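Local coordinates for protein putative phosphohydrolase (Shewanella amazonensis, PDB 3M1T) that is of unproven function but belongs to the HDOD family, related to HD-type phosphodiesterases, and may act in signal transduction, at residues 104-109 with 137-142; 111-116 with 219-224; 226-231 with 259-264. All coordinates share one frame; numbering follows the deposited sequence. Where two conformers were deposited one is given.

Contact 1 of 3, residues 104-109 with 137-142; sequences ADFWGN and LHSIGE
Phe106 points the edge of its ring at the turn around Ser139. Phe106 CZ lies 3.6 Å from Ser139 O, and Phe106 CE1 is 3.8 Å from Ser139 OG. Ser139 O thus meets the C-H rim of the ring near its plane. With CG anti to the backbone N (chi1 175°), the ring reaches across from helix 103-124 to this turn. Glu142 OE1 also stands at the ring edge, 4.3 Å from Phe106 CE1.

The apolar part is small. Trp107 CH2 meets Ile140 CD1 at 4.2 Å, again at a ring edge. Phe106 CD2 sits over one face of the same indole. Val91 of helix 79-94 packs on both Trp107 and Ile140.

The fold here is the all-helical HDOD domain. Residues 137-140 form a type I beta turn between helix 128-137 and helix 140-148, and helix 103-124 passes alongside it.

The polar link runs through water. Asn109 ND2 donates to a water at 2.9 Å. His138 NE2 is hydrogen-bonded to the same water at 2.8 Å, and the water lies in the imidazole plane. Ser139 CB covers one face of that imidazole. The other ring nitrogen, ND1, is hydrogen-bonded to Gly135 O.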
ATOM      1  N   ALA A 104      -7.200  -8.289   9.245  1.00 20.62           N
ATOM      2  CA  ALA A 104      -7.158  -7.058  10.048  1.00 18.33           C
ATOM      3  C   ALA A 104      -5.723  -6.635  10.367  1.00 17.17           C
ATOM      4  O   ALA A 104      -5.409  -5.448  10.320  1.00 17.60           O
ATOM      5  CB  ALA A 104      -7.968  -7.205  11.375  1.00 18.99           C
ATOM      6  N   ASP A 105      -4.860  -7.588  10.709  0.50 16.99           N
ATOM      7  CA  ASP A 105      -3.460  -7.281  11.019  0.50 16.99           C
ATOM      8  C   ASP A 105      -2.699  -6.882   9.735  0.50 16.38           C
ATOM      9  O   ASP A 105      -1.913  -5.929   9.748  0.50 15.86           O
ATOM     10  CB  ASP A 105      -2.738  -8.472  11.684  0.50 17.55           C
ATOM     11  CG  ASP A 105      -3.202  -8.747  13.128  0.50 19.06           C
ATOM     12  OD1 ASP A 105      -3.987  -7.978  13.713  0.50 19.89           O
ATOM     13  OD2 ASP A 105      -2.754  -9.768  13.677  0.50 20.41           O
ATOM     14  N   PHE A 106      -2.917  -7.636   8.662  1.00 15.80           N
ATOM     15  CA  PHE A 106      -2.269  -7.364   7.355  1.00 15.28           C
ATOM     16  C   PHE A 106      -2.611  -5.967   6.929  1.00 14.36           C
ATOM     17  O   PHE A 106      -1.733  -5.155   6.615  1.00 13.91           O
ATOM     18  CB  PHE A 106      -2.716  -8.340   6.266  1.00 15.73           C
ATOM     19  CG  PHE A 106      -2.162  -7.996   4.900  1.00 15.70           C
ATOM     20  CD1 PHE A 106      -0.892  -8.404   4.507  1.00 16.90           C
ATOM     21  CD2 PHE A 106      -2.901  -7.204   4.049  1.00 13.63           C
ATOM     22  CE1 PHE A 106      -0.395  -8.051   3.250  1.00 16.57           C
ATOM     23  CE2 PHE A 106      -2.396  -6.808   2.819  1.00 16.55           C
ATOM     24  CZ  PHE A 106      -1.148  -7.243   2.420  1.00 13.56           C
ATOM     25  N   TRP A 107      -3.911  -5.684   6.864  1.00 13.83           N
ATOM     26  CA  TRP A 107      -4.322  -4.352   6.409  1.00 13.55           C
ATOM     27  C   TRP A 107      -3.967  -3.265   7.402  1.00 12.97           C
ATOM     28  O   TRP A 107      -3.640  -2.163   7.011  1.00 12.73           O
ATOM     29  CB  TRP A 107      -5.821  -4.335   6.060  1.00 13.80           C
ATOM     30  CG  TRP A 107      -6.086  -5.083   4.803  1.00 13.48           C
ATOM     31  CD1 TRP A 107      -6.821  -6.219   4.692  1.00 15.02           C
ATOM     32  CD2 TRP A 107      -5.633  -4.771   3.469  1.00 12.08           C
ATOM     33  NE1 TRP A 107      -6.863  -6.653   3.387  1.00 15.36           N
ATOM     34  CE2 TRP A 107      -6.108  -5.799   2.619  1.00 14.29           C
ATOM     35  CE3 TRP A 107      -4.843  -3.765   2.919  1.00 12.63           C
ATOM     36  CZ2 TRP A 107      -5.861  -5.814   1.280  1.00 15.49           C
ATOM     37  CZ3 TRP A 107      -4.576  -3.796   1.597  1.00 12.78           C
ATOM     38  CH2 TRP A 107      -5.069  -4.804   0.773  1.00 13.66           C
ATOM     39  N   GLY A 108      -4.010  -3.567   8.689  1.00 13.34           N
ATOM     40  CA  GLY A 108      -3.554  -2.592   9.673  1.00 12.50           C
ATOM     41  C   GLY A 108      -2.122  -2.140   9.394  1.00 12.47           C
ATOM     42  O   GLY A 108      -1.808  -0.938   9.454  1.00 11.11           O
ATOM     43  N   ASN A 109      -1.249  -3.103   9.167  1.00 11.57           N
ATOM     44  CA  ASN A 109       0.147  -2.754   8.887  1.00 13.42           C
ATOM     45  C   ASN A 109       0.272  -1.942   7.607  1.00 12.45           C
ATOM     46  O   ASN A 109       0.993  -0.933   7.514  1.00 12.28           O
ATOM     47  CB  ASN A 109       1.013  -3.984   8.788  1.00 13.81           C
ATOM     48  CG  ASN A 109       2.388  -3.645   8.276  1.00 19.42           C
ATOM     49  OD1 ASN A 109       3.230  -3.098   9.049  1.00 22.04           O
ATOM     50  ND2 ASN A 109       2.628  -3.860   6.963  1.00 17.50           N
ATOM     51  N   LEU A 137      -1.165  -0.488  -1.777  1.00 10.37           N
ATOM     52  CA  LEU A 137      -0.865  -1.538  -2.770  1.00 10.22           C
ATOM     53  C   LEU A 137       0.425  -2.307  -2.474  1.00 10.79           C
ATOM     54  O   LEU A 137       0.682  -3.343  -3.086  1.00 10.98           O
ATOM     55  CB  LEU A 137      -0.719  -0.912  -4.152  1.00 10.34           C
ATOM     56  CG  LEU A 137      -1.965  -0.284  -4.722  1.00 10.38           C
ATOM     57  CD1 LEU A 137      -1.659   0.533  -6.031  1.00 10.41           C
ATOM     58  CD2 LEU A 137      -3.065  -1.349  -4.940  1.00 12.79           C
ATOM     59  N   HIS A 138       1.257  -1.784  -1.564  1.00 10.51           N
ATOM     60  CA  HIS A 138       2.652  -2.219  -1.600  1.00 11.02           C
ATOM     61  C   HIS A 138       2.923  -3.665  -1.248  1.00 10.89           C
ATOM     62  O   HIS A 138       3.937  -4.240  -1.706  1.00 12.05           O
ATOM     63  CB  HIS A 138       3.539  -1.322  -0.692  1.00 10.67           C
ATOM     64  CG  HIS A 138       3.576  -1.744   0.724  1.00 12.17           C
ATOM     65  ND1 HIS A 138       2.563  -1.452   1.607  1.00 11.90           N
ATOM     66  CD2 HIS A 138       4.537  -2.394   1.453  1.00 13.24           C
ATOM     67  CE1 HIS A 138       2.894  -1.896   2.806  1.00 14.21           C
ATOM     68  NE2 HIS A 138       4.068  -2.500   2.723  1.00 14.55           N
ATOM     69  N   SER A 139       2.076  -4.256  -0.412  1.00 10.92           N
ATOM     70  CA  SER A 139       2.365  -5.582   0.134  1.00 12.26           C
ATOM     71  C   SER A 139       1.479  -6.671  -0.439  1.00 13.11           C
ATOM     72  O   SER A 139       1.499  -7.827  -0.014  1.00 11.96           O
ATOM     73  CB  SER A 139       2.244  -5.561   1.677  1.00 14.98           C
ATOM     74  OG  SER A 139       2.987  -6.654   2.210  1.00 17.95           O
ATOM     75  N   ILE A 140       0.666  -6.346  -1.438  1.00 10.92           N
ATOM     76  CA  ILE A 140      -0.250  -7.357  -1.950  1.00 10.68           C
ATOM     77  C   ILE A 140       0.483  -8.537  -2.614  1.00  9.42           C
ATOM     78  O   ILE A 140      -0.035  -9.646  -2.630  1.00 10.32           O
ATOM     79  CB  ILE A 140      -1.282  -6.760  -2.869  1.00 11.66           C
ATOM     80  CG1 ILE A 140      -2.074  -5.716  -2.067  1.00 11.96           C
ATOM     81  CG2 ILE A 140      -2.217  -7.836  -3.447  1.00 12.42           C
ATOM     82  CD1 ILE A 140      -3.051  -4.847  -2.926  1.00 14.59           C
ATOM     83  N   GLY A 141       1.669  -8.302  -3.159  1.00  9.56           N
ATOM     84  CA  GLY A 141       2.449  -9.369  -3.775  1.00  8.96           C
ATOM     85  C   GLY A 141       2.769 -10.485  -2.785  1.00  9.28           C
ATOM     86  O   GLY A 141       2.833 -11.631  -3.209  1.00 10.08           O
ATOM     87  N   GLU A 142       2.967 -10.152  -1.518  0.50 10.44           N
ATOM     88  CA  GLU A 142       3.160 -11.162  -0.456  0.50 11.21           C
ATOM     89  C   GLU A 142       1.996 -12.176  -0.506  0.50 11.01           C
ATOM     90  O   GLU A 142       2.166 -13.413  -0.574  0.50 11.45           O
ATOM     91  CB  GLU A 142       3.194 -10.432   0.902  0.50 11.53           C
ATOM     92  CG  GLU A 142       3.761 -11.212   2.074  0.50 15.62           C
ATOM     93  CD  GLU A 142       4.014 -10.347   3.313  0.50 17.53           C
ATOM     94  OE1 GLU A 142       3.738  -9.121   3.313  0.50 18.16           O
ATOM     95  OE2 GLU A 142       4.499 -10.913   4.311  0.50 23.16           O
TER
HETATM   96  O   HOH W   1       4.993  -3.412   5.259  1.00 19.44           O

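Contact 2 of 3, residues 111-116 with 219-224; sequences FEVAII and AMAKQI
Segments 111-116 and 219-224 are both helical, and their axes come within 8.6 Å of each other. Their N-to-C directions differ by 129°, so the helices run roughly against each other but well off antiparallel. The nearest CA atoms are those of Val113 and Ala221, 5.3 Å apart. The small Ala221 side chain probably allows this close approach.

That methyl is met by two residues. Ile116 CG2 is 3.6 Å from Ala221 CB. Val113 approaches the same CB with its backbone O at 3.8 Å and with CG1 at 3.9 Å. The two branches of Val113 have different tasks. CG1, anti to the backbone N (chi1 167°), touches the alanine. Val113 CG2 lies 4.1 Å from Lys222 CA.

Ile116 and Ile224 cross obliquely one turn further on. Ile116 CD1 rests 3.7 Å from Ile224 CG2, and Ile224 CD1 packs back on Ile116 CG2. Leu260 of helix 256-263 touches both isoleucines and joins a third helix to the pair. Lys222 lies at the border of the contact, where its NZ is hydrogen-bonded to Gln202 OE1. On helix 103-124, Glu112 turns its carboxylate to the backbone N-H groups of Gly265 and Met268.

No hydrogen bond links the two segments. They are held by van der Waals packing of methyl groups on one another and on backbone atoms, so their fit depends on shape, and the polar ends nearby find partners in other parts of the chain.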
ATOM      1  N   PHE A 111      -2.025   0.020   6.219  0.50 11.13           N
ATOM      2  CA  PHE A 111      -2.483   1.385   6.476  0.50 11.45           C
ATOM      3  C   PHE A 111      -1.462   2.200   7.245  0.50 11.90           C
ATOM      4  O   PHE A 111      -1.298   3.371   6.975  0.50 12.45           O
ATOM      5  CB  PHE A 111      -3.816   1.410   7.240  0.50 11.47           C
ATOM      6  CG  PHE A 111      -4.997   1.000   6.420  0.50 12.33           C
ATOM      7  CD1 PHE A 111      -5.175   1.503   5.136  0.50 14.37           C
ATOM      8  CD2 PHE A 111      -5.918   0.103   6.915  0.50  9.57           C
ATOM      9  CE1 PHE A 111      -6.252   1.118   4.384  0.50 16.44           C
ATOM     10  CE2 PHE A 111      -6.991  -0.274   6.165  0.50 12.74           C
ATOM     11  CZ  PHE A 111      -7.165   0.234   4.914  0.50 12.23           C
ATOM     12  N   GLU A 112      -0.789   1.569   8.196  1.00 12.42           N
ATOM     13  CA  GLU A 112       0.286   2.257   8.962  1.00 12.17           C
ATOM     14  C   GLU A 112       1.328   2.773   7.984  1.00 11.87           C
ATOM     15  O   GLU A 112       1.699   3.953   8.008  1.00 12.12           O
ATOM     16  CB  GLU A 112       0.973   1.342   9.994  1.00 14.98           C
ATOM     17  CG  GLU A 112       0.204   1.066  11.282  1.00 16.84           C
ATOM     18  CD  GLU A 112       0.059   2.278  12.202  1.00 17.45           C
ATOM     19  OE1 GLU A 112       1.063   3.033  12.484  1.00 16.98           O
ATOM     20  OE2 GLU A 112      -1.071   2.439  12.723  1.00 18.93           O
ATOM     21  N   VAL A 113       1.752   1.891   7.074  1.00 10.88           N
ATOM     22  CA  VAL A 113       2.702   2.273   6.041  1.00 10.36           C
ATOM     23  C   VAL A 113       2.132   3.391   5.161  1.00 11.51           C
ATOM     24  O   VAL A 113       2.810   4.374   4.868  1.00 11.72           O
ATOM     25  CB  VAL A 113       3.163   1.057   5.206  1.00 10.88           C
ATOM     26  CG1 VAL A 113       3.916   1.475   3.913  1.00  9.80           C
ATOM     27  CG2 VAL A 113       4.008   0.074   6.064  1.00 10.59           C
ATOM     28  N   ALA A 114       0.890   3.242   4.715  1.00 11.59           N
ATOM     29  CA  ALA A 114       0.245   4.262   3.892  1.00 10.82           C
ATOM     30  C   ALA A 114       0.171   5.612   4.546  1.00 11.13           C
ATOM     31  O   ALA A 114       0.445   6.650   3.934  1.00 10.94           O
ATOM     32  CB  ALA A 114      -1.173   3.770   3.450  1.00 10.92           C
ATOM     33  N   ILE A 115      -0.187   5.626   5.837  1.00 12.44           N
ATOM     34  CA  ILE A 115      -0.258   6.890   6.581  1.00 12.41           C
ATOM     35  C   ILE A 115       1.102   7.579   6.689  1.00 11.58           C
ATOM     36  O   ILE A 115       1.241   8.822   6.513  1.00 10.62           O
ATOM     37  CB  ILE A 115      -0.891   6.643   7.999  1.00 13.57           C
ATOM     38  CG1 ILE A 115      -2.379   6.314   7.872  1.00 15.23           C
ATOM     39  CG2 ILE A 115      -0.589   7.837   8.947  1.00 16.16           C
ATOM     40  CD1 ILE A 115      -2.945   5.737   9.196  1.00 18.80           C
ATOM     41  N   ILE A 116       2.115   6.772   6.963  1.00 11.02           N
ATOM     42  CA  ILE A 116       3.483   7.262   7.026  1.00 11.17           C
ATOM     43  C   ILE A 116       3.921   7.818   5.672  1.00 11.43           C
ATOM     44  O   ILE A 116       4.413   8.941   5.572  1.00 11.42           O
ATOM     45  CB  ILE A 116       4.487   6.196   7.538  1.00 11.00           C
ATOM     46  CG1 ILE A 116       4.176   5.768   8.979  1.00 11.78           C
ATOM     47  CG2 ILE A 116       5.961   6.733   7.437  1.00 10.68           C
ATOM     48  CD1 ILE A 116       4.794   4.414   9.336  1.00 13.47           C
ATOM     49  N   ALA A 219      10.191   2.366   1.222  1.00 10.04           N
ATOM     50  CA  ALA A 219      11.311   1.746   1.967  1.00 10.56           C
ATOM     51  C   ALA A 219      11.402   2.316   3.392  1.00 10.09           C
ATOM     52  O   ALA A 219      11.532   1.562   4.384  1.00 11.34           O
ATOM     53  CB  ALA A 219      12.599   1.937   1.218  1.00  9.13           C
HETATM   54  N   MSE A 220      11.320   3.633   3.478  1.00 10.41           N
HETATM   55  CA  MSE A 220      11.401   4.349   4.743  1.00  9.76           C
HETATM   56  C   MSE A 220      10.219   4.017   5.656  1.00  9.68           C
HETATM   57  O   MSE A 220      10.374   3.625   6.821  1.00  9.81           O
HETATM   58  CB  MSE A 220      11.529   5.836   4.493  1.00  9.16           C
HETATM   59  CG  MSE A 220      11.477   6.661   5.770  1.00 10.92           C
HETATM   60 SE   MSE A 220      12.433   8.319   5.494  0.75  8.90          SE
HETATM   61  CE  MSE A 220      12.567   8.867   7.389  1.00  9.27           C
ATOM     62  N   ALA A 221       9.010   4.090   5.085  1.00  9.17           N
ATOM     63  CA  ALA A 221       7.759   3.876   5.820  1.00 10.13           C
ATOM     64  C   ALA A 221       7.689   2.433   6.341  1.00 10.16           C
ATOM     65  O   ALA A 221       7.261   2.181   7.477  1.00  9.82           O
ATOM     66  CB  ALA A 221       6.557   4.217   4.916  1.00  9.33           C
ATOM     67  N   LYS A 222       8.119   1.466   5.518  1.00 10.96           N
ATOM     68  CA  LYS A 222       8.126   0.070   5.947  1.00 10.76           C
ATOM     69  C   LYS A 222       9.024  -0.195   7.151  1.00 11.95           C
ATOM     70  O   LYS A 222       8.664  -0.953   8.033  1.00 10.71           O
ATOM     71  CB  LYS A 222       8.541  -0.852   4.806  1.00 11.84           C
ATOM     72  CG  LYS A 222       7.506  -0.976   3.716  1.00 12.53           C
ATOM     73  CD  LYS A 222       8.050  -1.758   2.549  1.00 11.06           C
ATOM     74  CE  LYS A 222       8.275  -3.238   2.860  1.00 14.39           C
ATOM     75  NZ  LYS A 222       9.017  -3.931   1.764  1.00 15.40           N
ATOM     76  N   GLN A 223      10.200   0.411   7.104  1.00 11.09           N
ATOM     77  CA  GLN A 223      11.182   0.269   8.189  1.00 11.27           C
ATOM     78  C   GLN A 223      10.665   0.926   9.447  1.00 10.87           C
ATOM     79  O   GLN A 223      10.793   0.350  10.546  1.00 11.72           O
ATOM     80  CB  GLN A 223      12.536   0.799   7.748  1.00 10.99           C
ATOM     81  CG  GLN A 223      13.660   0.426   8.795  1.00 14.69           C
ATOM     82  CD  GLN A 223      15.075   0.555   8.317  1.00 17.72           C
ATOM     83  OE1 GLN A 223      15.342   0.722   7.129  1.00 17.80           O
ATOM     84  NE2 GLN A 223      16.048   0.521   9.284  1.00 17.32           N
ATOM     85  N   ILE A 224      10.016   2.076   9.319  1.00  9.72           N
ATOM     86  CA  ILE A 224       9.461   2.793  10.463  1.00  9.47           C
ATOM     87  C   ILE A 224       8.378   1.948  11.103  1.00 10.82           C
ATOM     88  O   ILE A 224       8.335   1.748  12.326  1.00 12.70           O
ATOM     89  CB  ILE A 224       8.885   4.163  10.029  1.00  9.39           C
ATOM     90  CG1 ILE A 224      10.014   5.135   9.567  1.00  8.90           C
ATOM     91  CG2 ILE A 224       8.021   4.756  11.114  1.00 10.15           C
ATOM     92  CD1 ILE A 224       9.488   6.456   8.981  1.00 11.00           C
TER

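Contact 3 of 3, residues 226-231 with 259-264; sequences ADWDKI and KLAKMH
Trp228 reaches from the short 3-10 segment 228-230 to the C-terminal end of helix 256-263. In this all-helical fold an offset (parallel-displaced) stack of indole and imidazole joins the two segments. From CB, with CG anti to the backbone N (chi1 -178°), the side chain heads for residues 259-264. Trp228 CG lies 3.8 Å from His264 CD2. Trp228 CD1 comes closer, 3.3 Å from His264 NE2, and NE1 lies over the centre of the imidazole. The five-membered rings have centroids 3.8 Å apart and planes at 13°. CE2 still lies near His264 CD2.

The six-membered ring goes on to the helix. Trp228 CZ3 touches Leu260 CB at 3.8 Å, and CZ2 of the same indole is 4.1 Å from Ala261 CB. Arg236 and Trp239 of helix 236-247 also pack on the indole. Replacing Trp228 with an alanine would probably leave the His264 ring without its stacking partner and open a gap beside Leu260 and Ala261. Asp229 OD1 stands 4.5 Å from His264 NE2, and might favour a positive charge on the imidazole. At the far tip of the indole, Trp228 CH2 sits 3.6 Å from the backbone N of Ala261.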
ATOM      1  N   ALA A 226       7.899  -1.306  10.804  1.00 13.27           N
ATOM      2  CA  ALA A 226       8.404  -2.599  11.285  1.00 14.43           C
ATOM      3  C   ALA A 226       9.122  -2.489  12.614  1.00 15.62           C
ATOM      4  O   ALA A 226       9.009  -3.347  13.519  1.00 17.70           O
ATOM      5  CB  ALA A 226       9.321  -3.224  10.290  1.00 13.84           C
ATOM      6  N   ASP A 227       9.923  -1.451  12.741  1.00 16.43           N
ATOM      7  CA  ASP A 227      10.871  -1.396  13.852  1.00 15.23           C
ATOM      8  C   ASP A 227      10.488  -0.387  14.911  1.00 15.19           C
ATOM      9  O   ASP A 227      11.233  -0.238  15.900  1.00 15.73           O
ATOM     10  CB  ASP A 227      12.274  -1.116  13.318  1.00 15.80           C
ATOM     11  CG  ASP A 227      12.870  -2.294  12.578  1.00 18.77           C
ATOM     12  OD1 ASP A 227      12.339  -3.425  12.697  1.00 23.02           O
ATOM     13  OD2 ASP A 227      13.873  -2.119  11.887  1.00 19.48           O
ATOM     14  N   TRP A 228       9.354   0.274  14.784  1.00 14.21           N
ATOM     15  CA  TRP A 228       8.956   1.335  15.711  1.00 15.24           C
ATOM     16  C   TRP A 228       9.099   0.902  17.178  1.00 16.32           C
ATOM     17  O   TRP A 228       9.620   1.645  18.022  1.00 14.68           O
ATOM     18  CB  TRP A 228       7.508   1.720  15.468  1.00 14.54           C
ATOM     19  CG  TRP A 228       6.985   2.819  16.316  1.00 14.63           C
ATOM     20  CD1 TRP A 228       6.313   2.683  17.532  1.00 15.61           C
ATOM     21  CD2 TRP A 228       7.054   4.224  16.061  1.00 13.07           C
ATOM     22  NE1 TRP A 228       5.986   3.920  18.030  1.00 16.51           N
ATOM     23  CE2 TRP A 228       6.432   4.882  17.154  1.00 17.20           C
ATOM     24  CE3 TRP A 228       7.609   4.997  15.034  1.00 14.57           C
ATOM     25  CZ2 TRP A 228       6.334   6.263  17.230  1.00 15.12           C
ATOM     26  CZ3 TRP A 228       7.508   6.376  15.122  1.00 13.46           C
ATOM     27  CH2 TRP A 228       6.846   6.988  16.181  1.00 17.37           C
ATOM     28  N   ASP A 229       8.588  -0.289  17.477  1.00 18.05           N
ATOM     29  CA  ASP A 229       8.608  -0.765  18.859  1.00 19.48           C
ATOM     30  C   ASP A 229       9.960  -1.178  19.396  1.00 19.57           C
ATOM     31  O   ASP A 229      10.066  -1.479  20.597  1.00 20.68           O
ATOM     32  CB  ASP A 229       7.597  -1.910  19.033  1.00 20.61           C
ATOM     33  CG  ASP A 229       6.173  -1.438  18.920  1.00 23.72           C
ATOM     34  OD1 ASP A 229       5.881  -0.284  19.292  1.00 29.25           O
ATOM     35  OD2 ASP A 229       5.322  -2.219  18.446  1.00 34.16           O
ATOM     36  N   LYS A 230      10.986  -1.207  18.562  1.00 19.21           N
ATOM     37  CA  LYS A 230      12.315  -1.555  18.958  1.00 20.49           C
ATOM     38  C   LYS A 230      13.129  -0.309  19.372  1.00 19.81           C
ATOM     39  O   LYS A 230      14.214  -0.441  19.945  1.00 20.40           O
ATOM     40  CB  LYS A 230      13.028  -2.264  17.820  1.00 21.48           C
ATOM     41  CG  LYS A 230      12.310  -3.515  17.320  1.00 23.36           C
ATOM     42  CD  LYS A 230      13.163  -4.244  16.285  1.00 25.96           C
ATOM     43  CE  LYS A 230      12.376  -5.402  15.621  1.00 28.23           C
ATOM     44  NZ  LYS A 230      11.298  -4.948  14.711  1.00 30.07           N
ATOM     45  N   ILE A 231      12.591   0.893  19.135  1.00 18.57           N
ATOM     46  CA  ILE A 231      13.386   2.134  19.309  1.00 18.02           C
ATOM     47  C   ILE A 231      12.884   2.942  20.508  1.00 16.44           C
ATOM     48  O   ILE A 231      11.726   3.300  20.566  1.00 16.25           O
ATOM     49  CB  ILE A 231      13.285   3.011  18.016  1.00 17.36           C
ATOM     50  CG1 ILE A 231      13.665   2.200  16.770  1.00 17.99           C
ATOM     51  CG2 ILE A 231      14.120   4.269  18.115  1.00 17.13           C
ATOM     52  CD1 ILE A 231      15.069   1.710  16.728  1.00 17.87           C
ATOM     53  N   LYS A 259       5.464  13.885  14.803  1.00 11.40           N
ATOM     54  CA  LYS A 259       4.293  13.693  13.927  1.00 12.43           C
ATOM     55  C   LYS A 259       3.973  12.220  13.789  1.00 13.14           C
ATOM     56  O   LYS A 259       2.788  11.835  13.852  1.00 14.60           O
ATOM     57  CB  LYS A 259       4.508  14.359  12.579  1.00 12.73           C
ATOM     58  CG  LYS A 259       3.363  14.196  11.554  1.00 13.48           C
ATOM     59  CD  LYS A 259       2.079  14.838  12.076  1.00 16.47           C
ATOM     60  CE  LYS A 259       0.955  14.898  11.033  1.00 20.62           C
ATOM     61  NZ  LYS A 259       1.281  15.811   9.869  1.00 23.33           N
ATOM     62  N   LEU A 260       4.995  11.393  13.555  1.00 12.66           N
ATOM     63  CA  LEU A 260       4.793   9.957  13.424  1.00 12.66           C
ATOM     64  C   LEU A 260       4.228   9.352  14.713  1.00 13.16           C
ATOM     65  O   LEU A 260       3.358   8.447  14.671  1.00 13.06           O
ATOM     66  CB  LEU A 260       6.063   9.244  12.999  1.00 12.79           C
ATOM     67  CG  LEU A 260       6.564   9.625  11.608  1.00 13.58           C
ATOM     68  CD1 LEU A 260       7.934   8.997  11.361  1.00 18.42           C
ATOM     69  CD2 LEU A 260       5.545   9.237  10.533  1.00 13.27           C
ATOM     70  N   ALA A 261       4.683   9.846  15.855  1.00 11.42           N
ATOM     71  CA  ALA A 261       4.163   9.367  17.126  1.00 12.98           C
ATOM     72  C   ALA A 261       2.682   9.716  17.277  1.00 13.69           C
ATOM     73  O   ALA A 261       1.900   8.928  17.844  1.00 14.43           O
ATOM     74  CB  ALA A 261       4.987   9.956  18.301  1.00 11.79           C
ATOM     75  N   LYS A 262       2.289  10.909  16.826  1.00 14.81           N
ATOM     76  CA  LYS A 262       0.877  11.311  16.899  1.00 15.83           C
ATOM     77  C   LYS A 262       0.011  10.323  16.097  1.00 16.54           C
ATOM     78  O   LYS A 262      -1.090   9.957  16.517  1.00 17.30           O
ATOM     79  CB  LYS A 262       0.673  12.754  16.378  1.00 16.17           C
ATOM     80  CG  LYS A 262       1.149  13.882  17.316  1.00 19.48           C
ATOM     81  CD  LYS A 262       0.665  15.269  16.836  1.00 22.46           C
HETATM   82  N   MSE A 263       0.523   9.851  14.975  1.00 16.28           N
HETATM   83  CA  MSE A 263      -0.295   9.027  14.063  1.00 16.50           C
HETATM   84  C   MSE A 263      -0.153   7.536  14.282  1.00 16.78           C
HETATM   85  O   MSE A 263      -0.938   6.735  13.712  1.00 16.42           O
HETATM   86  CB  MSE A 263       0.058   9.372  12.643  1.00 17.67           C
HETATM   87  CG  MSE A 263      -0.030  10.863  12.415  1.00 18.42           C
HETATM   88 SE   MSE A 263      -0.035  11.160  10.552  0.75 31.67          SE
HETATM   89  CE  MSE A 263       1.545  10.367  10.165  1.00 14.99           C
ATOM     90  N   HIS A 264       0.833   7.145  15.074  1.00 15.51           N
ATOM     91  CA  HIS A 264       1.155   5.741  15.274  1.00 16.03           C
ATOM     92  C   HIS A 264      -0.085   5.011  15.764  1.00 16.32           C
ATOM     93  O   HIS A 264      -0.723   5.437  16.723  1.00 16.13           O
ATOM     94  CB  HIS A 264       2.246   5.549  16.328  1.00 16.95           C
ATOM     95  CG  HIS A 264       2.586   4.108  16.570  1.00 17.79           C
ATOM     96  ND1 HIS A 264       2.181   3.427  17.696  1.00 23.80           N
ATOM     97  CD2 HIS A 264       3.261   3.214  15.811  1.00 19.43           C
ATOM     98  CE1 HIS A 264       2.608   2.178  17.631  1.00 22.60           C
ATOM     99  NE2 HIS A 264       3.270   2.025  16.502  1.00 21.74           N
TER

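Contact 2 lies between the other two: its centre is about 11 Å from that of contact 1 and about 10 Å from that of contact 3. Contacts 1 and 2 share helix 103-124, and their segments alternate along the chain. His138 bridges them by packing on Val113 and Lys222. Contacts 2 and 3 share helix 213-227 and follow in series. They touch where Ile115 packs on Met263 and where Glu112 meets His264. Contacts 1 and 3 do not touch, with centres about 18 Å apart. The three therefore form a path from the buried interior to the more exposed end of helix 256-263, tying later helices to helix 103-124.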